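H subunit of photosynthetic reaction center complex (Rhodopseudomonas palustris, PDB 6Z5S) forms the H subunit of the photosynthetic reaction center complex, anchored by one transmembrane helix, and probably helps stabilise the complex and support proton delivery to its quinone site. Local coordinates at residues D[19-22]-D[23-26]; D[27-30]-D[31-35]; D[5-8]-D[9-13]. All coordinates share one frame; numbering follows the deposited sequence.

From the N terminus, the chain first makes interaction 3, where residues 5-8 lead into helix 9-31 and Asp8 occupies its N-cap position. Interaction 1 follows inside the same helix, its centre about 20 Å from that of interaction 3, with turn 19-22 packed against turn 23-26. Interaction 2 begins where interaction 1 ends and carries the helix into the loop that leads on to strand 61-64; these two centres lie about 13 Å apart. All three are local contacts between adjoining segments, arranged in series without nesting or crossing, and none closes a long loop. Together they follow helix 9-31 from its N-cap residue, through its lipid-coated middle, to its charged far end.

Interaction 1: D[19-22]-D[23-26]; sequences IFFA and GLLF. With 6PL ((4S,7R)-4-hydroxy-N,N,N-trimethyl-9-oxo-7-[(palmitoyloxy)methyl]-3,5,8-trioxa-4-phosphahexacosan-1-aminium 4-oxide), chain B.
Leu25 lies across the ring of Phe21, one helical turn earlier, and this pair is the tightly packed part of the contact. CG of Leu25 stands over one face of the phenyl ring, 4.0 Å from the centroid and displaced toward the rim, a CH-pi contact. Both methyls lie on that same face, toward its outer end: Leu25 CD1 is 3.6 Å from Phe21 CE2, and CD2 approaches CZ. Phe21 holds CG anti to its backbone N (chi1 -175°), which carries the ring along the helix to meet the leucine. At the ring's edge a phospholipid chain takes over, with C20 of the lipid 3.6 Å from Phe21 CE2 and C21 4.0 Å from Leu25 CD1, in keeping with both residues lining this lipid's pocket.

Between these two turns the neighbouring flank is looser. Leu24 CD2 is 4.2 Å from CZ of Phe20 and no nearer to the Phe21 ring, which it meets obliquely. Round the helix, Ala22 and Gly23 have little or no side chain, and a cardiolipin lies against them together with Ile19 and Phe26. Regular backbone bonds from Gly23, Leu24, Leu25 and Phe26 to the carbonyls four residues earlier join the two turns; that from Leu25 N to Phe21 O measures 2.9 Å.

These turns belong to the predicted transmembrane span within helix 9-31, about 32 Å from the centre of the chain. Another protein chain packs on Phe20, Phe21, Leu24 and Leu25, with an aromatic side chain edge-to-face on Phe21, while the strands of this chain begin only beyond the helix, with 61-64.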
loop_
_atom_site.group_PDB
_atom_site.type_symbol
_atom_site.label_atom_id
_atom_site.label_comp_id
_atom_site.label_asym_id
_atom_site.label_seq_id
_atom_site.Cartn_x
_atom_site.Cartn_y
_atom_site.Cartn_z
ATOM N N ILE D 19 -20.033 3.381 9.931
ATOM C CA ILE D 19 -21.097 2.406 9.724
ATOM C C ILE D 19 -20.807 1.558 8.494
ATOM O O ILE D 19 -20.896 0.324 8.533
ATOM C CB ILE D 19 -22.453 3.118 9.610
ATOM C CG1 ILE D 19 -22.853 3.691 10.965
ATOM C CG2 ILE D 19 -23.508 2.175 9.094
ATOM C CD1 ILE D 19 -23.849 4.801 10.875
ATOM N N PHE D 20 -20.470 2.207 7.379
ATOM C CA PHE D 20 -20.166 1.463 6.162
ATOM C C PHE D 20 -19.011 0.501 6.381
ATOM O O PHE D 20 -19.019 -0.617 5.865
ATOM C CB PHE D 20 -19.840 2.417 5.015
ATOM C CG PHE D 20 -18.941 1.814 3.980
ATOM C CD1 PHE D 20 -19.449 0.967 3.019
ATOM C CD2 PHE D 20 -17.586 2.069 3.982
ATOM C CE1 PHE D 20 -18.628 0.392 2.081
ATOM C CE2 PHE D 20 -16.763 1.496 3.046
ATOM C CZ PHE D 20 -17.286 0.658 2.094
ATOM N N PHE D 21 -18.008 0.916 7.143
ATOM C CA PHE D 21 -16.810 0.116 7.329
ATOM C C PHE D 21 -17.035 -1.024 8.304
ATOM O O PHE D 21 -16.450 -2.092 8.135
ATOM C CB PHE D 21 -15.659 0.997 7.804
ATOM C CG PHE D 21 -14.354 0.276 7.915
ATOM C CD1 PHE D 21 -13.785 -0.319 6.812
ATOM C CD2 PHE D 21 -13.695 0.198 9.122
ATOM C CE1 PHE D 21 -12.586 -0.982 6.912
ATOM C CE2 PHE D 21 -12.497 -0.462 9.223
ATOM C CZ PHE D 21 -11.944 -1.054 8.119
ATOM N N ALA D 22 -17.874 -0.830 9.319
ATOM C CA ALA D 22 -18.283 -1.961 10.139
ATOM C C ALA D 22 -19.052 -2.976 9.310
ATOM O O ALA D 22 -18.814 -4.186 9.414
ATOM C CB ALA D 22 -19.120 -1.478 11.317
ATOM N N GLY D 23 -19.969 -2.502 8.466
ATOM C CA GLY D 23 -20.658 -3.409 7.564
ATOM C C GLY D 23 -19.708 -4.143 6.639
ATOM O O GLY D 23 -19.863 -5.340 6.394
ATOM N N LEU D 24 -18.704 -3.439 6.127
ATOM C CA LEU D 24 -17.754 -4.056 5.213
ATOM C C LEU D 24 -16.880 -5.077 5.923
ATOM O O LEU D 24 -16.566 -6.124 5.359
ATOM C CB LEU D 24 -16.891 -2.987 4.551
ATOM C CG LEU D 24 -15.918 -3.509 3.498
ATOM C CD1 LEU D 24 -16.640 -3.762 2.202
ATOM C CD2 LEU D 24 -14.791 -2.536 3.305
ATOM N N LEU D 25 -16.455 -4.784 7.150
ATOM C CA LEU D 25 -15.693 -5.764 7.912
ATOM C C LEU D 25 -16.525 -7.003 8.177
ATOM O O LEU D 25 -16.019 -8.125 8.102
ATOM C CB LEU D 25 -15.210 -5.162 9.228
ATOM C CG LEU D 25 -14.090 -4.135 9.136
ATOM C CD1 LEU D 25 -13.714 -3.645 10.514
ATOM C CD2 LEU D 25 -12.899 -4.731 8.433
ATOM N N PHE D 26 -17.807 -6.824 8.493
ATOM C CA PHE D 26 -18.676 -7.980 8.665
ATOM C C PHE D 26 -18.760 -8.791 7.380
ATOM O O PHE D 26 -18.650 -10.020 7.400
ATOM C CB PHE D 26 -20.064 -7.536 9.110
ATOM C CG PHE D 26 -20.936 -8.663 9.550
ATOM C CD1 PHE D 26 -21.699 -9.362 8.638
ATOM C CD2 PHE D 26 -20.983 -9.035 10.875
ATOM C CE1 PHE D 26 -22.486 -10.404 9.042
ATOM C CE2 PHE D 26 -21.779 -10.073 11.282
ATOM C CZ PHE D 26 -22.530 -10.761 10.364
HETATM C C26 6PL B . -14.167 -6.193 15.929
HETATM C C25 6PL B . -14.987 -5.006 15.500
HETATM C C24 6PL B . -14.219 -4.046 14.631
HETATM C C23 6PL B . -13.024 -3.410 15.293
HETATM C C22 6PL B . -12.286 -2.443 14.406
HETATM C C21 6PL B . -13.178 -1.415 13.756
HETATM C C20 6PL B . -12.468 -0.490 12.804
HETATM C C19 6PL B . -12.386 0.936 13.276
HETATM C C18 6PL B . -11.660 1.122 14.581
HETATM C C17 6PL B . -11.664 2.543 15.076
HETATM C C16 6PL B . -13.036 3.089 15.357
HETATM C C15 6PL B . -13.044 4.528 15.790
HETATM C C14 6PL B . -14.393 5.047 16.200
HETATM C C13 6PL B . -14.404 6.531 16.501
HETATM C C12 6PL B . -15.700 7.002 17.068
HETATM C C11 6PL B . -15.878 8.484 16.945
HETATM O O11 6PL B . -16.735 9.122 17.494
HETATM O O3 6PL B . -14.967 9.012 16.133
HETATM C C3 6PL B . -15.341 10.204 15.410
HETATM C C2 6PL B . -15.121 11.427 16.271
HETATM C C1 6PL B . -15.747 12.684 15.707
HETATM O O3P 6PL B . -15.942 13.650 16.773
HETATM P P 6PL B . -17.291 13.622 17.648
HETATM O O1P 6PL B . -18.193 14.697 17.118
HETATM O O2P 6PL B . -17.801 12.211 17.714
HETATM O O4P 6PL B . -16.766 14.159 19.068
HETATM C C4 6PL B . -17.035 13.415 20.283
HETATM C C5 6PL B . -16.398 12.049 20.236
HETATM N N 6PL B . -14.894 11.968 20.396
HETATM C C7 6PL B . -14.494 12.415 21.754
HETATM C C8 6PL B . -14.187 12.805 19.398
HETATM C C6 6PL B . -14.494 10.555 20.203
HETATM O O2 6PL B . -13.697 11.598 16.544
HETATM C C31 6PL B . -12.826 11.742 15.528
HETATM O O31 6PL B . -13.107 12.164 14.441
HETATM C C32 6PL B . -11.450 11.272 15.897
HETATM C C33 6PL B . -10.968 10.119 15.073
HETATM C C34 6PL B . -10.428 10.542 13.723
HETATM C C35 6PL B . -10.107 9.397 12.799
HETATM C C36 6PL B . -9.170 8.370 13.378
HETATM C C37 6PL B . -8.859 7.234 12.440
HETATM C C38 6PL B . -8.238 6.033 13.103
HETATM C C39 6PL B . -8.058 4.854 12.183
HETATM C C40 6PL B . -7.655 3.579 12.879
HETATM C C41 6PL B . -7.582 2.373 11.979
HETATM C C42 6PL B . -8.853 2.103 11.219
HETATM C C43 6PL B . -8.815 0.864 10.362
HETATM C C44 6PL B . -8.697 -0.423 11.138
HETATM C C45 6PL B . -8.756 -1.665 10.284
HETATM C C46 6PL B . -8.737 -2.956 11.062
HETATM C C47 6PL B . -8.837 -4.196 10.219
HETATM C C48 6PL B . -8.875 -5.473 11.023
#

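Interaction 2: D[27-30]-D[31-35]; sequences YLRR and EDKRE
Tyr27 and Glu31 are brought together by two torsions: the tyrosine sends CG anti to its backbone N (chi1 157°), and the glutamate, with CG beside its own N, bends again at chi2 (-51°). Glu31 CG thereby sits over one face of the phenol ring, 4.0 Å from the centroid and toward the rim, a CH-pi contact. The carboxylate continues past the ring with its plane only 20° from that of the ring, leaving OE1 3.7 Å from Tyr27 CE1. Its other oxygen, OE2, forms a salt bridge with Arg34 NE at 3.2 Å; the nitrogen comes from above the carboxylate plane, while the oxygen lies in the guanidinium plane. Arg34 is held further by the carbonyl of Asp59.

Here helix 9-31, which holds the predicted transmembrane span, gives way to the loop leading to strand 61-64, and the backbone bonding changes with it. Glu31 N and Asp32 N reach back four residues, to the carbonyls of Tyr27 and Leu28, but Lys33 N bonds to Arg30 O, three residues back at 3.1 Å, meeting that oxygen from above the carbonyl plane.

Arg29 occupies another flank of the turn. Lys33 CE lies over one face of its guanidinium, 3.8 Å from NH1, and Asp32 CB sits at the edge, in plane. The salt bridge from Arg29 NH2 to Asp32 OD2 is long, 3.7 Å, and both oxygens of Asp32 are hydrogen-bonded to side chains of another protein chain. Arg29 NH1 and Lys33 NZ, 4.6 Å apart, both form salt bridges to one cardiolipin, whose anionic head probably offsets their charges; Lys33 NZ also bonds to the carbonyls of Ile52 and Pro55. Arg30, its chain extended, forms a salt bridge through NH2 to a second cardiolipin.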
loop_
_atom_site.group_PDB
_atom_site.type_symbol
_atom_site.label_atom_id
_atom_site.label_comp_id
_atom_site.label_asym_id
_atom_site.label_seq_id
_atom_site.Cartn_x
_atom_site.Cartn_y
_atom_site.Cartn_z
ATOM N N TYR D 27 -18.938 -8.113 6.248
ATOM C CA TYR D 27 -19.039 -8.807 4.969
ATOM C C TYR D 27 -17.755 -9.556 4.633
ATOM O O TYR D 27 -17.797 -10.684 4.130
ATOM C CB TYR D 27 -19.381 -7.803 3.872
ATOM C CG TYR D 27 -18.984 -8.245 2.491
ATOM C CD1 TYR D 27 -19.796 -9.087 1.759
ATOM C CD2 TYR D 27 -17.800 -7.816 1.918
ATOM C CE1 TYR D 27 -19.444 -9.495 0.505
ATOM C CE2 TYR D 27 -17.437 -8.224 0.665
ATOM C CZ TYR D 27 -18.265 -9.063 -0.039
ATOM O OH TYR D 27 -17.914 -9.476 -1.299
ATOM N N LEU D 28 -16.602 -8.944 4.901
ATOM C CA LEU D 28 -15.323 -9.574 4.592
ATOM C C LEU D 28 -15.066 -10.767 5.492
ATOM O O LEU D 28 -14.621 -11.823 5.029
ATOM C CB LEU D 28 -14.195 -8.558 4.742
ATOM C CG LEU D 28 -13.904 -7.626 3.576
ATOM C CD1 LEU D 28 -12.946 -6.548 4.024
ATOM C CD2 LEU D 28 -13.332 -8.399 2.419
ATOM N N ARG D 29 -15.323 -10.611 6.787
ATOM C CA ARG D 29 -15.148 -11.711 7.717
ATOM C C ARG D 29 -16.126 -12.836 7.422
ATOM O O ARG D 29 -15.849 -13.999 7.725
ATOM C CB ARG D 29 -15.308 -11.183 9.136
ATOM C CG ARG D 29 -14.887 -12.130 10.203
ATOM C CD ARG D 29 -13.398 -12.375 10.215
ATOM N NE ARG D 29 -13.117 -13.510 11.078
ATOM C CZ ARG D 29 -12.979 -14.755 10.646
ATOM N NH1 ARG D 29 -12.741 -15.734 11.504
ATOM N NH2 ARG D 29 -13.065 -15.020 9.356
ATOM N N ARG D 30 -17.264 -12.508 6.817
ATOM C CA ARG D 30 -18.228 -13.506 6.381
ATOM C C ARG D 30 -17.738 -14.255 5.150
ATOM O O ARG D 30 -17.861 -15.480 5.075
ATOM C CB ARG D 30 -19.554 -12.806 6.108
ATOM C CG ARG D 30 -20.620 -13.607 5.449
ATOM C CD ARG D 30 -21.788 -12.688 5.154
ATOM N NE ARG D 30 -22.842 -13.350 4.401
ATOM C CZ ARG D 30 -23.773 -14.112 4.954
ATOM N NH1 ARG D 30 -24.699 -14.682 4.201
ATOM N NH2 ARG D 30 -23.774 -14.309 6.261
ATOM N N GLU D 31 -17.182 -13.535 4.175
ATOM C CA GLU D 31 -16.572 -14.188 3.023
ATOM C C GLU D 31 -15.411 -15.079 3.434
ATOM O O GLU D 31 -15.143 -16.090 2.779
ATOM C CB GLU D 31 -16.084 -13.150 2.019
ATOM C CG GLU D 31 -17.174 -12.338 1.375
ATOM C CD GLU D 31 -18.265 -13.196 0.787
ATOM O OE1 GLU D 31 -19.410 -13.122 1.278
ATOM O OE2 GLU D 31 -17.979 -13.941 -0.170
ATOM N N ASP D 32 -14.704 -14.710 4.502
ATOM C CA ASP D 32 -13.595 -15.521 4.993
ATOM C C ASP D 32 -14.032 -16.912 5.424
ATOM O O ASP D 32 -13.185 -17.801 5.547
ATOM C CB ASP D 32 -12.923 -14.839 6.179
ATOM C CG ASP D 32 -12.037 -13.685 5.777
ATOM O OD1 ASP D 32 -11.753 -13.529 4.575
ATOM O OD2 ASP D 32 -11.618 -12.931 6.677
ATOM N N LYS D 33 -15.322 -17.119 5.679
ATOM C CA LYS D 33 -15.814 -18.357 6.262
ATOM C C LYS D 33 -16.424 -19.287 5.227
ATOM O O LYS D 33 -17.333 -20.056 5.547
ATOM C CB LYS D 33 -16.825 -18.055 7.362
ATOM C CG LYS D 33 -16.235 -17.261 8.490
ATOM C CD LYS D 33 -17.021 -17.430 9.750
ATOM C CE LYS D 33 -16.366 -16.686 10.882
ATOM N NZ LYS D 33 -17.112 -16.860 12.143
ATOM N N ARG D 34 -15.938 -19.241 3.996
ATOM C CA ARG D 34 -16.418 -20.125 2.950
ATOM C C ARG D 34 -15.650 -21.435 2.888
ATOM O O ARG D 34 -16.023 -22.316 2.111
ATOM C CB ARG D 34 -16.354 -19.421 1.595
ATOM C CG ARG D 34 -17.370 -18.312 1.428
ATOM C CD ARG D 34 -17.636 -18.039 -0.032
ATOM N NE ARG D 34 -18.656 -17.020 -0.230
ATOM C CZ ARG D 34 -19.963 -17.248 -0.184
ATOM N NH1 ARG D 34 -20.422 -18.466 0.059
ATOM N NH2 ARG D 34 -20.814 -16.257 -0.381
ATOM N N GLU D 35 -14.590 -21.585 3.673
ATOM C CA GLU D 35 -13.888 -22.851 3.796
ATOM C C GLU D 35 -13.627 -23.111 5.267
ATOM O O GLU D 35 -13.377 -22.177 6.029
ATOM C CB GLU D 35 -12.559 -22.861 3.029
ATOM C CG GLU D 35 -12.686 -22.689 1.525
ATOM C CD GLU D 35 -12.748 -24.010 0.776
ATOM O OE1 GLU D 35 -12.743 -25.072 1.427
ATOM O OE2 GLU D 35 -12.800 -23.984 -0.470
#

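Interaction 3: D[5-8]-D[9-13]. With LMT (dodecyl-beta-D-maltoside), chain C.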
loop_
_atom_site.group_PDB
_atom_site.type_symbol
_atom_site.label_atom_id
_atom_site.label_comp_id
_atom_site.label_asym_id
_atom_site.label_seq_id
_atom_site.Cartn_x
_atom_site.Cartn_y
_atom_site.Cartn_z
ATOM N N ALA D 5 -23.435 24.930 15.334
ATOM C CA ALA D 5 -23.766 23.737 16.093
ATOM C C ALA D 5 -22.541 22.852 16.283
ATOM O O ALA D 5 -21.550 22.947 15.557
ATOM C CB ALA D 5 -24.871 22.954 15.391
ATOM N N TYR D 6 -22.622 21.973 17.283
ATOM C CA TYR D 6 -21.532 21.034 17.505
ATOM C C TYR D 6 -21.504 19.952 16.438
ATOM O O TYR D 6 -20.437 19.414 16.128
ATOM C CB TYR D 6 -21.645 20.403 18.889
ATOM C CG TYR D 6 -20.585 19.362 19.136
ATOM C CD1 TYR D 6 -19.297 19.730 19.473
ATOM C CD2 TYR D 6 -20.867 18.014 19.009
ATOM C CE1 TYR D 6 -18.327 18.788 19.683
ATOM C CE2 TYR D 6 -19.906 17.067 19.216
ATOM C CZ TYR D 6 -18.636 17.459 19.557
ATOM O OH TYR D 6 -17.665 16.515 19.769
ATOM N N LEU D 7 -22.655 19.621 15.874
ATOM C CA LEU D 7 -22.727 18.639 14.807
ATOM C C LEU D 7 -22.456 19.315 13.470
ATOM O O LEU D 7 -23.024 20.368 13.174
ATOM C CB LEU D 7 -24.103 17.983 14.803
ATOM C CG LEU D 7 -24.309 16.764 13.921
ATOM C CD1 LEU D 7 -23.572 15.583 14.497
ATOM C CD2 LEU D 7 -25.784 16.469 13.798
ATOM N N ASP D 8 -21.589 18.716 12.660
ATOM C CA ASP D 8 -21.261 19.294 11.367
ATOM C C ASP D 8 -21.020 18.192 10.349
ATOM O O ASP D 8 -20.910 17.013 10.684
ATOM C CB ASP D 8 -20.054 20.233 11.463
ATOM C CG ASP D 8 -18.899 19.620 12.203
ATOM O OD1 ASP D 8 -18.995 18.448 12.595
ATOM O OD2 ASP D 8 -17.892 20.317 12.410
ATOM N N LEU D 9 -20.924 18.610 9.087
ATOM C CA LEU D 9 -20.932 17.670 7.974
ATOM C C LEU D 9 -19.741 16.725 8.007
ATOM O O LEU D 9 -19.865 15.562 7.610
ATOM C CB LEU D 9 -20.966 18.441 6.655
ATOM C CG LEU D 9 -20.874 17.644 5.356
ATOM C CD1 LEU D 9 -21.980 16.622 5.283
ATOM C CD2 LEU D 9 -20.930 18.564 4.170
ATOM N N ALA D 10 -18.588 17.190 8.486
ATOM C CA ALA D 10 -17.395 16.351 8.478
ATOM C C ALA D 10 -17.559 15.146 9.395
ATOM O O ALA D 10 -17.253 14.012 9.010
ATOM C CB ALA D 10 -16.173 17.171 8.876
ATOM N N GLN D 11 -18.061 15.362 10.608
ATOM C CA GLN D 11 -18.189 14.226 11.508
ATOM C C GLN D 11 -19.384 13.353 11.157
ATOM O O GLN D 11 -19.349 12.145 11.400
ATOM C CB GLN D 11 -18.270 14.687 12.959
ATOM C CG GLN D 11 -19.487 15.468 13.327
ATOM C CD GLN D 11 -19.932 15.158 14.726
ATOM O OE1 GLN D 11 -19.841 14.021 15.171
ATOM N NE2 GLN D 11 -20.375 16.169 15.446
ATOM N N VAL D 12 -20.432 13.923 10.565
ATOM C CA VAL D 12 -21.517 13.091 10.061
ATOM C C VAL D 12 -21.004 12.172 8.962
ATOM O O VAL D 12 -21.338 10.982 8.919
ATOM C CB VAL D 12 -22.685 13.968 9.576
ATOM C CG1 VAL D 12 -23.559 13.200 8.616
ATOM C CG2 VAL D 12 -23.498 14.452 10.753
ATOM N N THR D 13 -20.175 12.705 8.063
ATOM C CA THR D 13 -19.564 11.876 7.029
ATOM C C THR D 13 -18.660 10.814 7.638
ATOM O O THR D 13 -18.613 9.675 7.160
ATOM C CB THR D 13 -18.778 12.752 6.061
ATOM O OG1 THR D 13 -19.560 13.897 5.717
ATOM C CG2 THR D 13 -18.448 11.994 4.806
HETATM C C1B LMT C . -20.842 18.230 23.074
HETATM C C2B LMT C . -19.456 18.876 22.984
HETATM C C3B LMT C . -19.508 20.307 23.544
HETATM C C4B LMT C . -20.781 21.005 23.023
HETATM C C5B LMT C . -21.983 20.235 23.588
HETATM C C6B LMT C . -23.137 20.248 22.596
HETATM O O1B LMT C . -20.683 16.934 23.524
HETATM O O2B LMT C . -18.594 18.086 23.702
HETATM O O3B LMT C . -18.371 21.013 23.264
HETATM O "O4'" LMT C . -20.831 22.307 23.449
HETATM O O5B LMT C . -21.666 18.915 23.960
HETATM O O6B LMT C . -24.287 19.826 23.212
HETATM C "C1'" LMT C . -22.300 13.636 21.687
HETATM C "C2'" LMT C . -20.795 13.486 22.095
HETATM C "C3'" LMT C . -20.138 14.836 22.518
HETATM C "C4'" LMT C . -21.199 15.922 22.708
HETATM C "C5'" LMT C . -22.267 15.160 23.483
HETATM C "C6'" LMT C . -23.085 15.979 24.440
HETATM O "O1'" LMT C . -22.406 14.172 20.432
HETATM O "O2'" LMT C . -20.687 12.579 23.134
HETATM O "O3'" LMT C . -19.233 15.236 21.591
HETATM O "O5'" LMT C . -23.070 14.466 22.571
HETATM O "O6'" LMT C . -22.198 16.436 25.378
HETATM C C1 LMT C . -21.671 13.498 19.439
HETATM C C2 LMT C . -22.602 13.413 18.272
HETATM C C3 LMT C . -22.401 12.268 17.339
HETATM C C4 LMT C . -23.426 12.416 16.252
HETATM C C5 LMT C . -23.384 11.259 15.322
HETATM C C6 LMT C . -24.098 11.549 14.048
HETATM C C7 LMT C . -24.416 10.266 13.350
HETATM C C8 LMT C . -24.717 10.548 11.927
HETATM C C9 LMT C . -24.404 9.408 11.026
HETATM C C10 LMT C . -25.603 9.155 10.165
HETATM C C11 LMT C . -25.488 7.838 9.471
HETATM C C12 LMT C . -26.545 7.655 8.442
#
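Helix 9-31 begins here, with Asp8 at its N-cap position against Gln11 and Val12 of the first turn. Val12 N donates to the Asp8 carbonyl oxygen at 3.1 Å, a nearly straight bond that opens the helical pattern. The Asp8 carboxylate rises beside that turn: OD1 lies 3.1 Å from Gln11 CG, and the carboxylate and amide planes stand almost perpendicular. OD2 forms a salt bridge with a basic side chain of another protein chain, so the residue at the N-cap position also ties the helix start to a partner in the complex.

Gln11 turns back over the incoming loop. Its CG falls between the backbone N and the carbonyl carbon (chi1 66°), and a further bend at chi2 directs the amide toward residues 6 and 7. NE2 gives a weak hydrogen bond to Tyr6 O, 3.3 Å long with an N-H...O angle of 131°, and comes 3.4 Å from Leu7 CD1. The same leucine methyl touches Val12 CG2 at 3.9 Å and, at 3.6 Å, C4 of a dodecyl maltoside whose alkyl chain runs past the Gln11 amide.

Tyr6 stands at the head of this detergent. C2B of one sugar ring lies 3.5 Å above one face of the phenol, toward its rim, while the Gln11 amide plane is turned 85° from the ring. Tyr6 OH is hydrogen-bonded to the phosphate oxygen O4P of a phospholipid, consistent with a tyrosine at the membrane interface. At the first residue of the helix, Leu9 O accepts from Thr13 N and, over a distance too short to be taken at face value, from Thr13 OG1, the two reaching it from opposite faces of its carbonyl plane.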